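Long-range contacts in uroporphyrin-III C-methyltransferase (Thermus thermophilus, PDB 1VE2), which probably transfers methyl groups from S-adenosyl-L-methionine to uroporphyrinogen III, a step in tetrapyrrole biosynthesis: residues Y6-G11 with E110-V115; V28-L33 with G78-R83; G120-L125 with A183-V188. All coordinates share one frame; numbering follows the deposited sequence.

Contact 1 of 3, residues Y6-G11 with E110-V115; sequences YLVGAG and EVVPGV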
loop_
_atom_site.group_PDB
_atom_site.type_symbol
_atom_site.label_atom_id
_atom_site.label_comp_id
_atom_site.label_asym_id
_atom_site.label_seq_id
_atom_site.Cartn_x
_atom_site.Cartn_y
_atom_site.Cartn_z
ATOM N N TYR A 6 17.518 -8.993 3.789
ATOM C CA TYR A 6 16.174 -8.487 4.034
ATOM C C TYR A 6 15.917 -7.403 3.000
ATOM O O TYR A 6 16.753 -6.515 2.826
ATOM C CB TYR A 6 16.069 -7.851 5.422
ATOM C CG TYR A 6 16.059 -8.831 6.571
ATOM C CD1 TYR A 6 14.869 -9.398 7.016
ATOM C CD2 TYR A 6 17.242 -9.182 7.220
ATOM C CE1 TYR A 6 14.850 -10.289 8.088
ATOM C CE2 TYR A 6 17.237 -10.077 8.293
ATOM C CZ TYR A 6 16.036 -10.622 8.720
ATOM O OH TYR A 6 16.020 -11.498 9.783
ATOM N N LEU A 7 14.799 -7.491 2.286
ATOM C CA LEU A 7 14.451 -6.432 1.326
ATOM C C LEU A 7 13.467 -5.619 2.158
ATOM O O LEU A 7 12.350 -6.068 2.434
ATOM C CB LEU A 7 13.789 -7.011 0.068
ATOM C CG LEU A 7 14.628 -8.051 -0.700
ATOM C CD1 LEU A 7 13.927 -8.354 -2.026
ATOM C CD2 LEU A 7 16.048 -7.530 -0.970
ATOM N N VAL A 8 13.904 -4.429 2.562
ATOM C CA VAL A 8 13.135 -3.565 3.457
ATOM C C VAL A 8 12.517 -2.305 2.883
ATOM O O VAL A 8 13.180 -1.541 2.184
ATOM C CB VAL A 8 14.031 -3.134 4.653
ATOM C CG1 VAL A 8 13.213 -2.333 5.693
ATOM C CG2 VAL A 8 14.676 -4.364 5.272
ATOM N N GLY A 9 11.245 -2.093 3.207
ATOM C CA GLY A 9 10.548 -0.901 2.767
ATOM C C GLY A 9 10.754 0.206 3.792
ATOM O O GLY A 9 10.568 -0.009 4.991
ATOM N N ALA A 10 11.142 1.392 3.326
ATOM C CA ALA A 10 11.368 2.520 4.224
ATOM C C ALA A 10 10.130 3.397 4.380
ATOM O O ALA A 10 10.144 4.364 5.140
ATOM C CB ALA A 10 12.538 3.374 3.709
ATOM N N GLY A 11 9.056 3.063 3.676
ATOM C CA GLY A 11 7.866 3.885 3.771
ATOM C C GLY A 11 8.049 5.078 2.848
ATOM O O GLY A 11 9.099 5.215 2.228
ATOM N N GLU A 110 14.124 -12.381 3.364
ATOM C CA GLU A 110 12.786 -12.053 3.830
ATOM C C GLU A 110 12.464 -10.670 3.302
ATOM O O GLU A 110 13.359 -9.834 3.148
ATOM C CB GLU A 110 12.701 -12.022 5.359
ATOM C CG GLU A 110 12.895 -13.352 6.030
ATOM C CD GLU A 110 12.580 -13.308 7.519
ATOM O OE1 GLU A 110 12.968 -14.260 8.228
ATOM O OE2 GLU A 110 11.943 -12.334 7.977
ATOM N N VAL A 111 11.188 -10.430 3.028
ATOM C CA VAL A 111 10.763 -9.127 2.532
ATOM C C VAL A 111 9.942 -8.467 3.634
ATOM O O VAL A 111 9.036 -9.082 4.205
ATOM C CB VAL A 111 9.928 -9.271 1.239
ATOM C CG1 VAL A 111 9.472 -7.898 0.746
ATOM C CG2 VAL A 111 10.773 -9.977 0.169
ATOM N N VAL A 112 10.289 -7.221 3.937
ATOM C CA VAL A 112 9.641 -6.444 4.983
ATOM C C VAL A 112 8.852 -5.314 4.339
ATOM O O VAL A 112 9.433 -4.340 3.854
ATOM C CB VAL A 112 10.695 -5.863 5.932
ATOM C CG1 VAL A 112 10.031 -5.059 7.046
ATOM C CG2 VAL A 112 11.536 -6.991 6.503
ATOM N N PRO A 113 7.515 -5.442 4.309
ATOM C CA PRO A 113 6.585 -4.465 3.729
ATOM C C PRO A 113 6.745 -3.059 4.283
ATOM O O PRO A 113 7.140 -2.883 5.435
ATOM C CB PRO A 113 5.211 -5.037 4.087
ATOM C CG PRO A 113 5.442 -6.499 4.131
ATOM C CD PRO A 113 6.782 -6.612 4.831
ATOM N N GLY A 114 6.417 -2.068 3.460
ATOM C CA GLY A 114 6.478 -0.686 3.888
ATOM C C GLY A 114 5.257 0.057 3.373
ATOM O O GLY A 114 4.605 -0.396 2.438
ATOM N N VAL A 115 4.910 1.174 4.004
ATOM C CA VAL A 115 3.779 1.982 3.548
ATOM C C VAL A 115 4.220 2.533 2.185
ATOM O O VAL A 115 5.258 3.185 2.084
ATOM C CB VAL A 115 3.509 3.143 4.547
ATOM C CG1 VAL A 115 2.512 4.114 3.970
ATOM C CG2 VAL A 115 2.965 2.564 5.871
HETATM O O HOH W 1 8.552 -0.320 6.677
#
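Tyr6 and Glu110 both carry CG beside the backbone N, anti to the carbonyl carbon (chi1 -73° and -67°), which lays ring and acid alongside each other on one face of the sheet. Glu110 OE2 meets the ring edge near its plane, 3.6 Å from Tyr6 CE1, with ring and carboxylate planes 68° apart. Lys4 ties the two ends together, bonding Tyr6 OH and Glu110 OE1, while Lys21 takes OE2. On the same face Val112 CG2 packs against Tyr6 CD1 at 4.1 Å; Leu7 and Val111 meet on the other.

Leu7 straddles Val111 with its backbone, its N donating to Glu110 O and its O accepting from Val112 N at 2.8 Å; Gly9 N continues the pattern to Val112 O. Beyond these bonds Gly9 CA and Gly114 CA lie 4.2 Å apart, and a CB on either would clash with the opposing backbone. A water donates to both Gly9 O and Pro113 O. Ala10 and Gly11 form a classic beta bulge opposite Gly87. These are adjacent parallel strands, 109-112 outermost within this chain, running into glycine turns at the edge of the five-stranded parallel sheet of a tetrapyrrole methylase.

Contact 2 of 3, residues V28-L33 with G78-R83; sequences VAEVVL and GRVVAR
Glu30 holds the start of the neighbouring strand by two routes. Its OE1 makes a salt bridge to Arg79 NH1, with the carboxylate and guanidinium planes 49° apart; the 2.5 Å between Glu30 OE1 and Arg79 NH1 is shorter than usual and doubtful in detail. Its OE2 accepts from Val80 N at 3.0 Å, the donor lying 60° out of the carboxylate plane. The backbone adds a third bond, Glu30 N donating to Val80 O at 2.9 Å, so one residue serves both the N-H and the C=O of Val80. With an alanine here, Arg79 would probably lose this charge partner and become freer to swing, and Val80 N would lose its acceptor.

Farther along, the parallel pairing continues through Ala82 N to Val31 O (2.9 Å) and Leu33 N to Ala82 O (2.8 Å). Val31 N, buried at the start of this pairing, finds no partner in the model. Val31 CB packs on Val81 CG1 at 3.8 Å on one face, and Ala29 CB on Ala82 CB at 3.9 Å on the other. At the far end Arg83 bends at chi2 (75°), bringing NH1 to Leu33 O at 3.1 Å from above the carbonyl plane. Salt bridges to Glu98 through NE and to Asp35 through NH2 fix that guanidinium.

Gly78 ends helix 64-76 in a Schellman motif, and the chain turns there into strand 80-85. The same helix covers the face carrying Val81, Leu33 and Arg83, through Leu74, Leu71 and Ile67. Within the sheet, strand 49-52 flanks 31-34 and strand 4-9 flanks 80-85, leaving this pair in the interior.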
loop_
_atom_site.group_PDB
_atom_site.type_symbol
_atom_site.label_atom_id
_atom_site.label_comp_id
_atom_site.label_asym_id
_atom_site.label_seq_id
_atom_site.Cartn_x
_atom_site.Cartn_y
_atom_site.Cartn_z
ATOM N N VAL A 28 19.664 -4.546 13.481
ATOM C CA VAL A 28 20.537 -5.708 13.396
ATOM C C VAL A 28 21.358 -5.836 12.110
ATOM O O VAL A 28 22.467 -6.357 12.142
ATOM C CB VAL A 28 19.733 -7.014 13.609
ATOM C CG1 VAL A 28 18.975 -6.947 14.928
ATOM C CG2 VAL A 28 18.762 -7.233 12.460
ATOM N N ALA A 29 20.831 -5.363 10.982
ATOM C CA ALA A 29 21.558 -5.460 9.715
ATOM C C ALA A 29 22.979 -4.897 9.815
ATOM O O ALA A 29 23.180 -3.765 10.258
ATOM C CB ALA A 29 20.790 -4.743 8.614
ATOM N N GLU A 30 23.957 -5.692 9.389
ATOM C CA GLU A 30 25.368 -5.298 9.431
ATOM C C GLU A 30 25.724 -4.319 8.330
ATOM O O GLU A 30 26.599 -3.474 8.495
ATOM C CB GLU A 30 26.259 -6.530 9.298
ATOM C CG GLU A 30 26.059 -7.556 10.391
ATOM C CD GLU A 30 26.754 -8.864 10.078
ATOM O OE1 GLU A 30 27.976 -8.836 9.815
ATOM O OE2 GLU A 30 26.085 -9.920 10.093
ATOM N N VAL A 31 25.051 -4.457 7.192
ATOM C CA VAL A 31 25.277 -3.591 6.046
ATOM C C VAL A 31 23.918 -3.286 5.425
ATOM O O VAL A 31 23.061 -4.166 5.337
ATOM C CB VAL A 31 26.182 -4.281 4.993
ATOM C CG1 VAL A 31 26.395 -3.358 3.798
ATOM C CG2 VAL A 31 27.524 -4.653 5.617
ATOM N N VAL A 32 23.726 -2.043 5.002
ATOM C CA VAL A 32 22.460 -1.627 4.407
ATOM C C VAL A 32 22.680 -0.885 3.095
ATOM O O VAL A 32 23.261 0.204 3.084
ATOM C CB VAL A 32 21.683 -0.698 5.364
ATOM C CG1 VAL A 32 20.325 -0.332 4.769
ATOM C CG2 VAL A 32 21.513 -1.370 6.716
ATOM N N LEU A 33 22.235 -1.485 1.991
ATOM C CA LEU A 33 22.356 -0.855 0.678
ATOM C C LEU A 33 21.055 -0.083 0.501
ATOM O O LEU A 33 20.012 -0.662 0.190
ATOM C CB LEU A 33 22.494 -1.909 -0.429
ATOM C CG LEU A 33 23.524 -3.042 -0.319
ATOM C CD1 LEU A 33 23.986 -3.401 -1.732
ATOM C CD2 LEU A 33 24.716 -2.643 0.517
ATOM N N GLY A 78 28.489 -14.651 4.998
ATOM C CA GLY A 78 27.882 -14.968 6.280
ATOM C C GLY A 78 27.275 -13.783 7.012
ATOM O O GLY A 78 26.954 -13.883 8.193
ATOM N N ARG A 79 27.103 -12.667 6.314
ATOM C CA ARG A 79 26.544 -11.462 6.917
ATOM C C ARG A 79 25.030 -11.322 6.769
ATOM O O ARG A 79 24.431 -11.880 5.848
ATOM C CB ARG A 79 27.203 -10.221 6.311
ATOM C CG ARG A 79 28.649 -9.988 6.719
ATOM C CD ARG A 79 29.233 -8.845 5.909
ATOM N NE ARG A 79 30.401 -8.236 6.540
ATOM C CZ ARG A 79 30.360 -7.504 7.651
ATOM N NH1 ARG A 79 29.208 -7.283 8.268
ATOM N NH2 ARG A 79 31.475 -6.982 8.143
ATOM N N VAL A 80 24.430 -10.577 7.696
ATOM C CA VAL A 80 22.997 -10.285 7.676
ATOM C C VAL A 80 22.945 -8.890 7.085
ATOM O O VAL A 80 23.470 -7.949 7.669
ATOM C CB VAL A 80 22.392 -10.231 9.087
ATOM C CG1 VAL A 80 20.964 -9.688 9.021
ATOM C CG2 VAL A 80 22.403 -11.620 9.704
ATOM N N VAL A 81 22.319 -8.746 5.927
ATOM C CA VAL A 81 22.278 -7.448 5.292
ATOM C C VAL A 81 20.881 -7.039 4.865
ATOM O O VAL A 81 19.955 -7.853 4.844
ATOM C CB VAL A 81 23.227 -7.425 4.080
ATOM C CG1 VAL A 81 24.657 -7.693 4.554
ATOM C CG2 VAL A 81 22.813 -8.476 3.074
ATOM N N ALA A 82 20.734 -5.764 4.538
ATOM C CA ALA A 82 19.440 -5.252 4.126
ATOM C C ALA A 82 19.535 -4.343 2.920
ATOM O O ALA A 82 20.510 -3.612 2.746
ATOM C CB ALA A 82 18.782 -4.494 5.280
ATOM N N ARG A 83 18.508 -4.425 2.088
ATOM C CA ARG A 83 18.362 -3.583 0.913
ATOM C C ARG A 83 17.229 -2.667 1.393
ATOM O O ARG A 83 16.121 -3.139 1.651
ATOM C CB ARG A 83 17.904 -4.424 -0.285
ATOM C CG ARG A 83 17.525 -3.630 -1.527
ATOM C CD ARG A 83 18.732 -3.086 -2.273
ATOM N NE ARG A 83 18.310 -2.320 -3.438
ATOM C CZ ARG A 83 18.119 -1.005 -3.454
ATOM N NH1 ARG A 83 18.325 -0.281 -2.360
ATOM N NH2 ARG A 83 17.688 -0.413 -4.564
#

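Contact 3 of 3, residues G120-L125 with A183-V188; sequences GALSAL and ALLARV
Leu185 and Val188 meet Ala121, Leu122 and Leu125 through apolar contacts alone. Leu185 CD2 is the shared point: Leu122 CD2 approaches it at 3.5 Å, the two leucines crossing at about a right angle, and Leu125 CD1 comes to 3.6 Å as its side chain slides past in the opposite direction. Leu185 holds CG beside its backbone N, and the bend at chi2 (80°) turns CD2 to these two leucines. Leu125 and Val188 meet tip to tip, Leu125 CD1 lying 3.8 Å from Val188 CG1, and Val188 CG1 also rests 3.9 Å from Ala121 CB.

Hydrogen bonding keeps to each side and sets the backbones. Ala124 N bonds Gly120 O within the helix, and the bond from Leu125 N to Ala121 O holds the residue just after the helix against its last turn, presenting Leu125 to the strand. On the other side Arg187 takes left-handed backbone angles (phi 46°, psi 43°), a turn after which Val188 points to the helix as Leu185 does.

Helix 119-124 thus lies against the mixed sheet, where strand 181-186 runs between 214-218 and 194-199; Ala121 and Leu122 also touch Leu215 and Val217 of strand 214-218. Another part of the helix meets the second subunit, Ser123 OG bonding Asp88 of that chain and Ala124 packing on its Pro113.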
loop_
_atom_site.group_PDB
_atom_site.type_symbol
_atom_site.label_atom_id
_atom_site.label_comp_id
_atom_site.label_asym_id
_atom_site.label_seq_id
_atom_site.Cartn_x
_atom_site.Cartn_y
_atom_site.Cartn_z
ATOM N N GLY A 120 0.187 5.010 0.368
ATOM C CA GLY A 120 0.529 5.381 1.727
ATOM C C GLY A 120 0.597 6.881 1.938
ATOM O O GLY A 120 0.101 7.392 2.941
ATOM N N ALA A 121 1.215 7.593 0.997
ATOM C CA ALA A 121 1.338 9.043 1.106
ATOM C C ALA A 121 -0.033 9.702 1.081
ATOM O O ALA A 121 -0.322 10.592 1.881
ATOM C CB ALA A 121 2.203 9.591 -0.031
ATOM N N LEU A 122 -0.879 9.270 0.151
ATOM C CA LEU A 122 -2.223 9.829 0.045
ATOM C C LEU A 122 -3.013 9.607 1.338
ATOM O O LEU A 122 -3.696 10.510 1.815
ATOM C CB LEU A 122 -2.947 9.200 -1.148
ATOM C CG LEU A 122 -2.259 9.448 -2.493
ATOM C CD1 LEU A 122 -2.934 8.641 -3.579
ATOM C CD2 LEU A 122 -2.320 10.932 -2.832
ATOM N N SER A 123 -2.926 8.411 1.912
ATOM C CA SER A 123 -3.639 8.145 3.156
ATOM C C SER A 123 -3.097 9.039 4.271
ATOM O O SER A 123 -3.857 9.531 5.103
ATOM C CB SER A 123 -3.503 6.675 3.567
ATOM O OG SER A 123 -4.181 5.823 2.655
ATOM N N ALA A 124 -1.784 9.253 4.293
ATOM C CA ALA A 124 -1.199 10.098 5.333
ATOM C C ALA A 124 -1.807 11.497 5.292
ATOM O O ALA A 124 -1.913 12.168 6.321
ATOM C CB ALA A 124 0.318 10.174 5.171
ATOM N N LEU A 125 -2.202 11.937 4.100
ATOM C CA LEU A 125 -2.813 13.250 3.943
ATOM C C LEU A 125 -4.325 13.163 4.103
ATOM O O LEU A 125 -5.033 14.153 3.916
ATOM C CB LEU A 125 -2.470 13.848 2.578
ATOM C CG LEU A 125 -1.006 14.261 2.401
ATOM C CD1 LEU A 125 -0.765 14.765 0.987
ATOM C CD2 LEU A 125 -0.661 15.334 3.416
ATOM N N ALA A 183 -4.806 15.948 -8.991
ATOM C CA ALA A 183 -3.960 16.416 -7.906
ATOM C C ALA A 183 -2.501 16.073 -8.159
ATOM O O ALA A 183 -2.179 15.015 -8.701
ATOM C CB ALA A 183 -4.417 15.807 -6.593
ATOM N N LEU A 184 -1.617 16.988 -7.782
ATOM C CA LEU A 184 -0.182 16.788 -7.930
ATOM C C LEU A 184 0.397 16.918 -6.526
ATOM O O LEU A 184 0.287 17.967 -5.900
ATOM C CB LEU A 184 0.418 17.845 -8.862
ATOM C CG LEU A 184 -0.046 17.808 -10.321
ATOM C CD1 LEU A 184 0.599 18.953 -11.096
ATOM C CD2 LEU A 184 0.323 16.472 -10.952
ATOM N N LEU A 185 0.994 15.845 -6.022
ATOM C CA LEU A 185 1.542 15.863 -4.675
ATOM C C LEU A 185 3.022 15.532 -4.673
ATOM O O LEU A 185 3.425 14.416 -5.011
ATOM C CB LEU A 185 0.787 14.868 -3.789
ATOM C CG LEU A 185 -0.741 14.954 -3.826
ATOM C CD1 LEU A 185 -1.267 14.243 -5.066
ATOM C CD2 LEU A 185 -1.317 14.314 -2.574
ATOM N N ALA A 186 3.836 16.507 -4.286
ATOM C CA ALA A 186 5.273 16.305 -4.256
ATOM C C ALA A 186 5.833 16.319 -2.844
ATOM O O ALA A 186 5.333 17.026 -1.972
ATOM C CB ALA A 186 5.964 17.371 -5.102
ATOM N N ARG A 187 6.872 15.518 -2.637
ATOM C CA ARG A 187 7.565 15.413 -1.358
ATOM C C ARG A 187 6.640 15.281 -0.152
ATOM O O ARG A 187 6.858 15.915 0.883
ATOM C CB ARG A 187 8.489 16.622 -1.187
ATOM C CG ARG A 187 9.481 16.796 -2.335
ATOM C CD ARG A 187 10.326 18.057 -2.169
ATOM N NE ARG A 187 11.252 17.952 -1.043
ATOM C CZ ARG A 187 12.357 17.210 -1.044
ATOM N NH1 ARG A 187 12.688 16.502 -2.118
ATOM N NH2 ARG A 187 13.127 17.168 0.035
ATOM N N VAL A 188 5.607 14.454 -0.280
ATOM C CA VAL A 188 4.675 14.259 0.826
ATOM C C VAL A 188 5.418 13.660 2.012
ATOM O O VAL A 188 6.154 12.686 1.861
ATOM C CB VAL A 188 3.519 13.312 0.440
ATOM C CG1 VAL A 188 2.580 13.126 1.635
ATOM C CG2 VAL A 188 2.768 13.876 -0.754
#

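In the fold
Contacts 1 and 2 belong to one five-stranded parallel sheet, their centres about 13 Å apart. Strands 4-9 and 80-85 are neighbours there, and Val8 N and Tyr6 O probably hydrogen-bond to the backbone of Arg83. Along the chain contact 2 is nested within the loop that contact 1 closes; contact 3 follows. Its centre lies about 19 Å from that of contact 1 and about 30 Å from that of contact 2, where helix 119-124 packs on a second, mixed sheet. Strand 109-112 leads on to helix 119-124, and Val115 touches Gly120, so contact 1 lies near the passage between the two halves of the fold. Contacts 1 and 3 both also touch the second subunit, so both lie where the subunits meet.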